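Local structure of PlzA (Borrelia burgdorferi, 7MIE) at residues T57-I62 and T66-I71; I264-D269 and L273-L278. The protein binds the bacterial second messenger c-di-GMP through its PilZ domain and probably acts as a c-di-GMP receptor in signalling. All coordinates share one frame; numbering follows the deposited sequence.

Interaction 1 of 2, residues T57-I62 and T66-I71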
loop_
_atom_site.group_PDB
_atom_site.type_symbol
_atom_site.label_atom_id
_atom_site.label_comp_id
_atom_site.label_asym_id
_atom_site.label_seq_id
_atom_site.Cartn_x
_atom_site.Cartn_y
_atom_site.Cartn_z
ATOM N N THR A 57 3.369 3.062 -11.558
ATOM C CA THR A 57 2.923 2.257 -12.685
ATOM C C THR A 57 4.120 1.460 -13.165
ATOM O O THR A 57 5.244 1.948 -13.205
ATOM C CB THR A 57 2.309 3.163 -13.764
ATOM O OG1 THR A 57 1.075 3.632 -13.219
ATOM C CG2 THR A 57 1.979 2.409 -15.040
ATOM N N ILE A 58 3.889 0.201 -13.575
ATOM C CA ILE A 58 5.019 -0.617 -13.932
ATOM C C ILE A 58 4.596 -1.549 -15.080
ATOM O O ILE A 58 3.520 -2.112 -15.012
ATOM C CB ILE A 58 5.443 -1.434 -12.720
ATOM C CG1 ILE A 58 6.749 -2.152 -12.998
ATOM C CG2 ILE A 58 4.356 -2.356 -12.149
ATOM C CD1 ILE A 58 7.532 -2.257 -11.713
ATOM N N GLU A 59 5.524 -1.802 -16.001
ATOM C CA GLU A 59 5.274 -2.723 -17.112
ATOM C C GLU A 59 5.836 -4.104 -16.803
ATOM O O GLU A 59 6.999 -4.240 -16.379
ATOM C CB GLU A 59 5.943 -2.149 -18.363
ATOM C CG GLU A 59 5.496 -2.912 -19.602
ATOM C CD GLU A 59 6.156 -2.470 -20.910
ATOM O OE1 GLU A 59 6.925 -1.478 -20.907
ATOM O OE2 GLU A 59 5.840 -3.114 -21.960
ATOM N N MET A 60 5.026 -5.157 -17.014
ATOM C CA MET A 60 5.513 -6.520 -16.936
ATOM C C MET A 60 5.569 -7.114 -18.346
ATOM O O MET A 60 4.612 -6.934 -19.088
ATOM C CB MET A 60 4.522 -7.344 -16.116
ATOM C CG MET A 60 4.532 -8.828 -16.455
ATOM S SD MET A 60 5.786 -9.654 -15.482
ATOM C CE MET A 60 4.963 -9.418 -13.896
ATOM N N ARG A 61 6.681 -7.787 -18.682
ATOM C CA ARG A 61 6.818 -8.483 -19.950
ATOM C C ARG A 61 6.981 -9.973 -19.704
ATOM O O ARG A 61 7.772 -10.406 -18.850
ATOM C CB ARG A 61 8.140 -8.093 -20.609
ATOM C CG ARG A 61 8.045 -6.886 -21.505
ATOM C CD ARG A 61 7.455 -7.287 -22.857
ATOM N NE ARG A 61 7.414 -5.872 -22.994
ATOM C CZ ARG A 61 8.293 -5.142 -23.662
ATOM N NH1 ARG A 61 9.249 -5.733 -24.364
ATOM N NH2 ARG A 61 8.158 -3.830 -23.669
ATOM N N ILE A 62 6.225 -10.758 -20.488
ATOM C CA ILE A 62 6.276 -12.214 -20.410
ATOM C C ILE A 62 6.398 -12.699 -21.843
ATOM O O ILE A 62 5.394 -12.805 -22.549
ATOM C CB ILE A 62 5.032 -12.781 -19.706
ATOM C CG1 ILE A 62 4.827 -12.155 -18.309
ATOM C CG2 ILE A 62 5.147 -14.316 -19.596
ATOM C CD1 ILE A 62 3.388 -12.132 -17.865
ATOM N N THR A 66 2.747 -8.094 -22.935
ATOM C CA THR A 66 3.063 -6.975 -22.050
ATOM C C THR A 66 1.806 -6.474 -21.332
ATOM O O THR A 66 0.699 -6.505 -21.900
ATOM C CB THR A 66 3.793 -5.907 -22.865
ATOM O OG1 THR A 66 4.474 -5.092 -21.913
ATOM C CG2 THR A 66 2.879 -5.142 -23.805
ATOM N N ALA A 67 1.967 -5.992 -20.069
ATOM C CA ALA A 67 0.834 -5.431 -19.353
ATOM C C ALA A 67 1.348 -4.439 -18.313
ATOM O O ALA A 67 2.423 -4.653 -17.760
ATOM C CB ALA A 67 0.026 -6.506 -18.628
ATOM N N PHE A 68 0.514 -3.423 -18.046
ATOM C CA PHE A 68 0.861 -2.454 -17.005
ATOM C C PHE A 68 0.073 -2.786 -15.753
ATOM O O PHE A 68 -1.138 -3.006 -15.819
ATOM C CB PHE A 68 0.534 -1.022 -17.464
ATOM C CG PHE A 68 1.587 -0.471 -18.378
ATOM C CD1 PHE A 68 1.547 -0.722 -19.740
ATOM C CD2 PHE A 68 2.655 0.256 -17.871
ATOM C CE1 PHE A 68 2.553 -0.235 -20.559
ATOM C CE2 PHE A 68 3.658 0.741 -18.697
ATOM C CZ PHE A 68 3.601 0.487 -20.044
ATOM N N GLY A 69 0.754 -2.678 -14.596
ATOM C CA GLY A 69 0.068 -2.826 -13.318
ATOM C C GLY A 69 0.505 -1.695 -12.387
ATOM O O GLY A 69 1.048 -0.706 -12.866
ATOM N N VAL A 70 0.172 -1.833 -11.106
ATOM C CA VAL A 70 0.452 -0.754 -10.165
ATOM C C VAL A 70 1.141 -1.414 -8.971
ATOM O O VAL A 70 0.792 -2.519 -8.561
ATOM C CB VAL A 70 -0.907 -0.140 -9.758
ATOM C CG1 VAL A 70 -0.709 0.939 -8.719
ATOM C CG2 VAL A 70 -1.566 0.540 -10.982
ATOM N N ILE A 71 2.106 -0.700 -8.366
ATOM C CA ILE A 71 2.782 -1.277 -7.218
ATOM C C ILE A 71 1.893 -1.081 -5.998
ATOM O O ILE A 71 1.448 0.048 -5.698
ATOM C CB ILE A 71 4.149 -0.592 -7.005
ATOM C CG1 ILE A 71 5.017 -0.597 -8.262
ATOM C CG2 ILE A 71 4.873 -1.175 -5.795
ATOM C CD1 ILE A 71 6.347 0.184 -8.146
#

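Interaction 2 of 2, residues I264-D269 and L273-L278. With C2E (9,9'-[(2R,3R,3aS,5S,7aR,9R,10R,10aS,12S,14aR)-3,5,10,12-tetrahydroxy-5,12-dioxidooctahydro-2H,7H-difuro[3,2-d:3',2'-j][1,3,7,9,2,8]tetraoxadiphosphacyclododecine-2,9-diyl]bis(2-amino-1,9-dihydro-6H-purin-6-one)), chain C.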
loop_
_atom_site.group_PDB
_atom_site.type_symbol
_atom_site.label_atom_id
_atom_site.label_comp_id
_atom_site.label_asym_id
_atom_site.label_seq_id
_atom_site.Cartn_x
_atom_site.Cartn_y
_atom_site.Cartn_z
ATOM N N ILE A 264 -7.126 6.957 16.342
ATOM C CA ILE A 264 -7.370 5.523 16.380
ATOM C C ILE A 264 -6.260 4.816 15.612
ATOM O O ILE A 264 -5.922 5.224 14.505
ATOM C CB ILE A 264 -8.722 5.201 15.700
ATOM C CG1 ILE A 264 -9.892 5.932 16.377
ATOM C CG2 ILE A 264 -8.930 3.682 15.599
ATOM C CD1 ILE A 264 -11.176 5.957 15.565
ATOM N N ALA A 265 -5.713 3.755 16.208
ATOM C CA ALA A 265 -4.804 2.827 15.566
ATOM C C ALA A 265 -5.584 1.558 15.297
ATOM O O ALA A 265 -6.016 0.893 16.265
ATOM C CB ALA A 265 -3.641 2.504 16.508
ATOM N N PHE A 266 -5.750 1.217 14.010
ATOM C CA PHE A 266 -6.404 -0.029 13.638
ATOM C C PHE A 266 -5.540 -1.221 14.049
ATOM O O PHE A 266 -4.319 -1.178 13.919
ATOM C CB PHE A 266 -6.685 -0.068 12.128
ATOM C CG PHE A 266 -7.533 1.073 11.609
ATOM C CD1 PHE A 266 -8.497 1.681 12.399
ATOM C CD2 PHE A 266 -7.358 1.541 10.320
ATOM C CE1 PHE A 266 -9.294 2.700 11.894
ATOM C CE2 PHE A 266 -8.116 2.592 9.818
ATOM C CZ PHE A 266 -9.091 3.168 10.605
ATOM N N ASP A 267 -6.175 -2.294 14.543
ATOM C CA ASP A 267 -5.414 -3.490 14.902
ATOM C C ASP A 267 -4.664 -4.015 13.681
ATOM O O ASP A 267 -5.271 -4.365 12.666
ATOM C CB ASP A 267 -6.338 -4.549 15.513
ATOM C CG ASP A 267 -6.981 -4.146 16.836
ATOM O OD1 ASP A 267 -6.530 -3.173 17.431
ATOM O OD2 ASP A 267 -7.933 -4.846 17.274
ATOM N N GLU A 268 -3.324 -4.048 13.787
ATOM C CA GLU A 268 -2.455 -4.100 12.611
ATOM C C GLU A 268 -2.626 -5.391 11.808
ATOM O O GLU A 268 -2.336 -5.422 10.614
ATOM C CB GLU A 268 -0.988 -3.968 13.032
ATOM C CG GLU A 268 -0.317 -5.309 13.262
ATOM C CD GLU A 268 0.876 -5.350 14.207
ATOM O OE1 GLU A 268 1.693 -4.387 14.186
ATOM O OE2 GLU A 268 0.976 -6.349 14.974
ATOM N N ASP A 269 -3.045 -6.478 12.461
ATOM C CA ASP A 269 -3.123 -7.756 11.770
ATOM C C ASP A 269 -4.530 -8.064 11.268
ATOM O O ASP A 269 -4.756 -9.160 10.776
ATOM C CB ASP A 269 -2.556 -8.895 12.623
ATOM C CG ASP A 269 -1.045 -8.806 12.777
ATOM O OD1 ASP A 269 -0.378 -8.290 11.836
ATOM O OD2 ASP A 269 -0.537 -9.240 13.840
ATOM N N LEU A 273 -8.807 -5.902 3.829
ATOM C CA LEU A 273 -8.176 -5.636 2.545
ATOM C C LEU A 273 -8.930 -4.535 1.794
ATOM O O LEU A 273 -8.298 -3.706 1.138
ATOM C CB LEU A 273 -8.161 -6.921 1.703
ATOM C CG LEU A 273 -7.353 -6.793 0.408
ATOM C CD1 LEU A 273 -5.979 -6.198 0.687
ATOM C CD2 LEU A 273 -7.221 -8.136 -0.309
ATOM N N GLU A 274 -10.263 -4.494 1.908
ATOM C CA GLU A 274 -11.055 -3.472 1.226
ATOM C C GLU A 274 -10.696 -2.057 1.707
ATOM O O GLU A 274 -10.697 -1.104 0.913
ATOM C CB GLU A 274 -12.562 -3.687 1.429
ATOM C CG GLU A 274 -13.012 -5.119 1.187
ATOM C CD GLU A 274 -12.790 -5.931 2.458
ATOM O OE1 GLU A 274 -11.801 -6.692 2.503
ATOM O OE2 GLU A 274 -13.550 -5.719 3.433
ATOM N N TYR A 275 -10.395 -1.919 3.008
ATOM C CA TYR A 275 -9.973 -0.613 3.514
ATOM C C TYR A 275 -8.591 -0.271 2.944
ATOM O O TYR A 275 -8.350 0.852 2.500
ATOM C CB TYR A 275 -9.892 -0.604 5.045
ATOM C CG TYR A 275 -9.375 0.728 5.555
ATOM C CD1 TYR A 275 -10.206 1.842 5.565
ATOM C CD2 TYR A 275 -8.044 0.922 5.916
ATOM C CE1 TYR A 275 -9.764 3.095 5.980
ATOM C CE2 TYR A 275 -7.587 2.159 6.362
ATOM C CZ TYR A 275 -8.435 3.262 6.360
ATOM O OH TYR A 275 -8.049 4.505 6.781
ATOM N N THR A 276 -7.648 -1.210 3.073
ATOM C CA THR A 276 -6.298 -0.972 2.599
ATOM C C THR A 276 -6.319 -0.543 1.128
ATOM O O THR A 276 -5.624 0.401 0.713
ATOM C CB THR A 276 -5.436 -2.226 2.778
ATOM O OG1 THR A 276 -5.441 -2.484 4.188
ATOM C CG2 THR A 276 -4.015 -1.934 2.332
ATOM N N MET A 277 -7.140 -1.241 0.323
ATOM C CA MET A 277 -7.206 -0.904 -1.102
ATOM C C MET A 277 -7.914 0.445 -1.356
ATOM O O MET A 277 -7.583 1.150 -2.309
ATOM C CB MET A 277 -7.927 -2.009 -1.891
ATOM C CG MET A 277 -7.147 -3.304 -2.055
ATOM S SD MET A 277 -5.490 -3.094 -2.713
ATOM C CE MET A 277 -4.825 -4.767 -2.735
ATOM N N LEU A 278 -8.854 0.855 -0.495
ATOM C CA LEU A 278 -9.452 2.189 -0.597
ATOM C C LEU A 278 -8.371 3.271 -0.431
ATOM O O LEU A 278 -8.364 4.278 -1.150
ATOM C CB LEU A 278 -10.533 2.326 0.490
ATOM C CG LEU A 278 -11.047 3.728 0.825
ATOM C CD1 LEU A 278 -12.051 4.152 -0.238
ATOM C CD2 LEU A 278 -11.766 3.721 2.174
HETATM P P1 C2E C . 1.092 4.786 17.631
HETATM O O2P C2E C . 0.700 5.923 18.472
HETATM O O1P C2E C . 1.015 3.371 18.146
HETATM O "O5'" C2E C . 0.022 4.807 16.431
HETATM C "C5'" C2E C . 0.034 3.713 15.499
HETATM C "C4'" C2E C . -0.671 4.129 14.230
HETATM O "O4'" C2E C . -2.020 4.544 14.539
HETATM C "C3'" C2E C . -0.077 5.345 13.512
HETATM O "O3'" C2E C . 1.000 4.877 12.708
HETATM C "C2'" C2E C . -1.270 5.672 12.575
HETATM O "O2'" C2E C . -1.340 4.709 11.542
HETATM C "C1'" C2E C . -2.466 5.408 13.507
HETATM N N9 C2E C . -2.974 6.632 14.105
HETATM C C8 C2E C . -2.889 7.080 15.404
HETATM N N7 C2E C . -3.466 8.236 15.589
HETATM C C5 C2E C . -3.926 8.585 14.315
HETATM C C6 C2E C . -4.604 9.744 13.872
HETATM O O6 C2E C . -4.877 10.751 14.542
HETATM N N1 C2E C . -4.869 9.681 12.492
HETATM C C2 C2E C . -4.539 8.629 11.662
HETATM N N2 C2E C . -4.855 8.726 10.353
HETATM N N3 C2E C . -3.897 7.540 12.072
HETATM C C4 C2E C . -3.631 7.598 13.407
HETATM P P11 C2E C . 2.070 5.973 12.180
HETATM O O21 C2E C . 2.920 5.203 11.228
HETATM O O11 C2E C . 1.278 7.133 11.637
HETATM O O5A C2E C . 2.793 6.446 13.543
HETATM C C5A C2E C . 3.760 5.509 14.082
HETATM C C4A C2E C . 4.116 5.943 15.476
HETATM O O4A C2E C . 4.773 7.231 15.439
HETATM C C3A C2E C . 2.909 6.158 16.391
HETATM O O3A C2E C . 2.511 4.876 16.872
HETATM C C2A C2E C . 3.510 7.101 17.430
HETATM O O2A C2E C . 4.330 6.419 18.368
HETATM C C1A C2E C . 4.346 8.010 16.520
HETATM N N91 C2E C . 3.661 9.207 16.069
HETATM C C81 C2E C . 3.172 9.476 14.808
HETATM N N71 C2E C . 2.604 10.653 14.745
HETATM C C51 C2E C . 2.738 11.197 16.026
HETATM C C61 C2E C . 2.327 12.454 16.559
HETATM O O61 C2E C . 1.761 13.407 16.009
HETATM N N11 C2E C . 2.679 12.578 17.900
HETATM C C21 C2E C . 3.289 11.612 18.659
HETATM N N21 C2E C . 3.524 11.936 19.942
HETATM N N31 C2E C . 3.721 10.451 18.163
HETATM C C41 C2E C . 3.388 10.306 16.842
#

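Interaction 1 of 2, residues T57-I62 and T66-I71
Phe-68 lays its ring obliquely across the side chain of Glu-59, so that CB of Glu-59 sits over one face, 4.1 Å from the ring centroid and offset toward the rim, a CH-pi contact. The Phe-68 chi1 of -80° sets CG anti to the carbonyl carbon and brings the ring across to the neighbouring strand, where CD2 also meets CG2 of Thr-57 at 3.6 Å. The Glu-59 chain runs on extended past CZ, its carboxylate plane turned 20° from the ring, until OE2 meets OG1 of Thr-66 in a hydrogen bond modelled too short for its details to be relied on. Arg-61 closes the cluster: its NH2 forms a salt bridge with OE2 of Glu-59 at 3.0 Å; OE2 lies in the guanidinium plane, while NH2 comes from above the plane of the carboxylate. NE adds a weak hydrogen bond to OG1 of Thr-66. All this lies on one face of an antiparallel beta hairpin, with non-hydrogen-bonded pairs Glu-59 with Phe-68 and Arg-61 with Thr-66. Between them Met-60 N reaches Ala-67 O at 2.8 Å, returned by Ala-67 N to Met-60 O, and Ile-58 and Gly-69 exchange a second pair of bonds. On the other face CG2 of Ile-58 approaches CG1 of Ile-71 at 4.3 Å, while Met-60 and Ala-67 pack on Val-88 of helix 88-94. The hairpin thus has a largely buried apolar face and a more exposed mixed one, where Arg-61 would be expected to stabilise Glu-59's negative charge and the threonine hydroxyl, if the bond is as modelled, links that ion pair to the second strand.

Interaction 2 of 2, residues I264-D269 and L273-L278
Phe-266 meets Tyr-275 edge to face, and the phenylalanine can be followed outward from CB, which points toward the helix. With chi1 at -58°, CG stands anti to the carbonyl carbon and the ring extends toward the tyrosine. CD2, the first ring atom to come near, lies 4.0 Å from CE2 of Tyr-275. CE2 makes the close approach, 3.5 Å from CE2 of Tyr-275 and the same from CZ, and it also lies 3.6 Å from OH. CZ of Phe-266, at the far end, comes within 4.2 Å of Tyr-275 OH, which sits at the edge of the phenylalanine ring and in its plane. The ring planes stand at 90° with centroids 5.2 Å apart, a T-shaped pair in which Phe-266 supplies the edge and Tyr-275 the face. Tyr-275 reaches out from the helix with CG anti to its backbone N (chi1 177°), and its OH is hydrogen-bonded to the backbone O of Ser-207, a residue of the c-di-GMP site. Next to Phe-266 on the strand, Ala-265 places CB 3.3 Å from O4' of one of the bound c-di-GMP molecules. The pair therefore joins the end of strand 260-266, which lines the ligand pocket, to the start of the C-terminal helix 273-283; Ile-242 of strand 240-250 packs against both rings, and Phe-233 of strand 228-233 against Tyr-275.

How the interactions relate
The two contacts belong to different antiparallel sheets and lie on opposite sides of the chain's centre, their own centres 26 Å apart and their nearest atoms about 8 Å. Interaction 1 is away from the c-di-GMP site, whereas interaction 2 includes the pocket residues Ile-264 and Ala-265. One connection between them is the C-terminal helix 273-283. Its residues Thr-276 and Met-277 touch Tyr-72, just beyond 66-71 on the same strand, and farther along the helix His-280 NE2 hydrogen-bonds to Ile-71 O of interaction 1. One helix thus packs against the ligand-binding sheet through Tyr-275 and meets the hairpin strand of the other sheet.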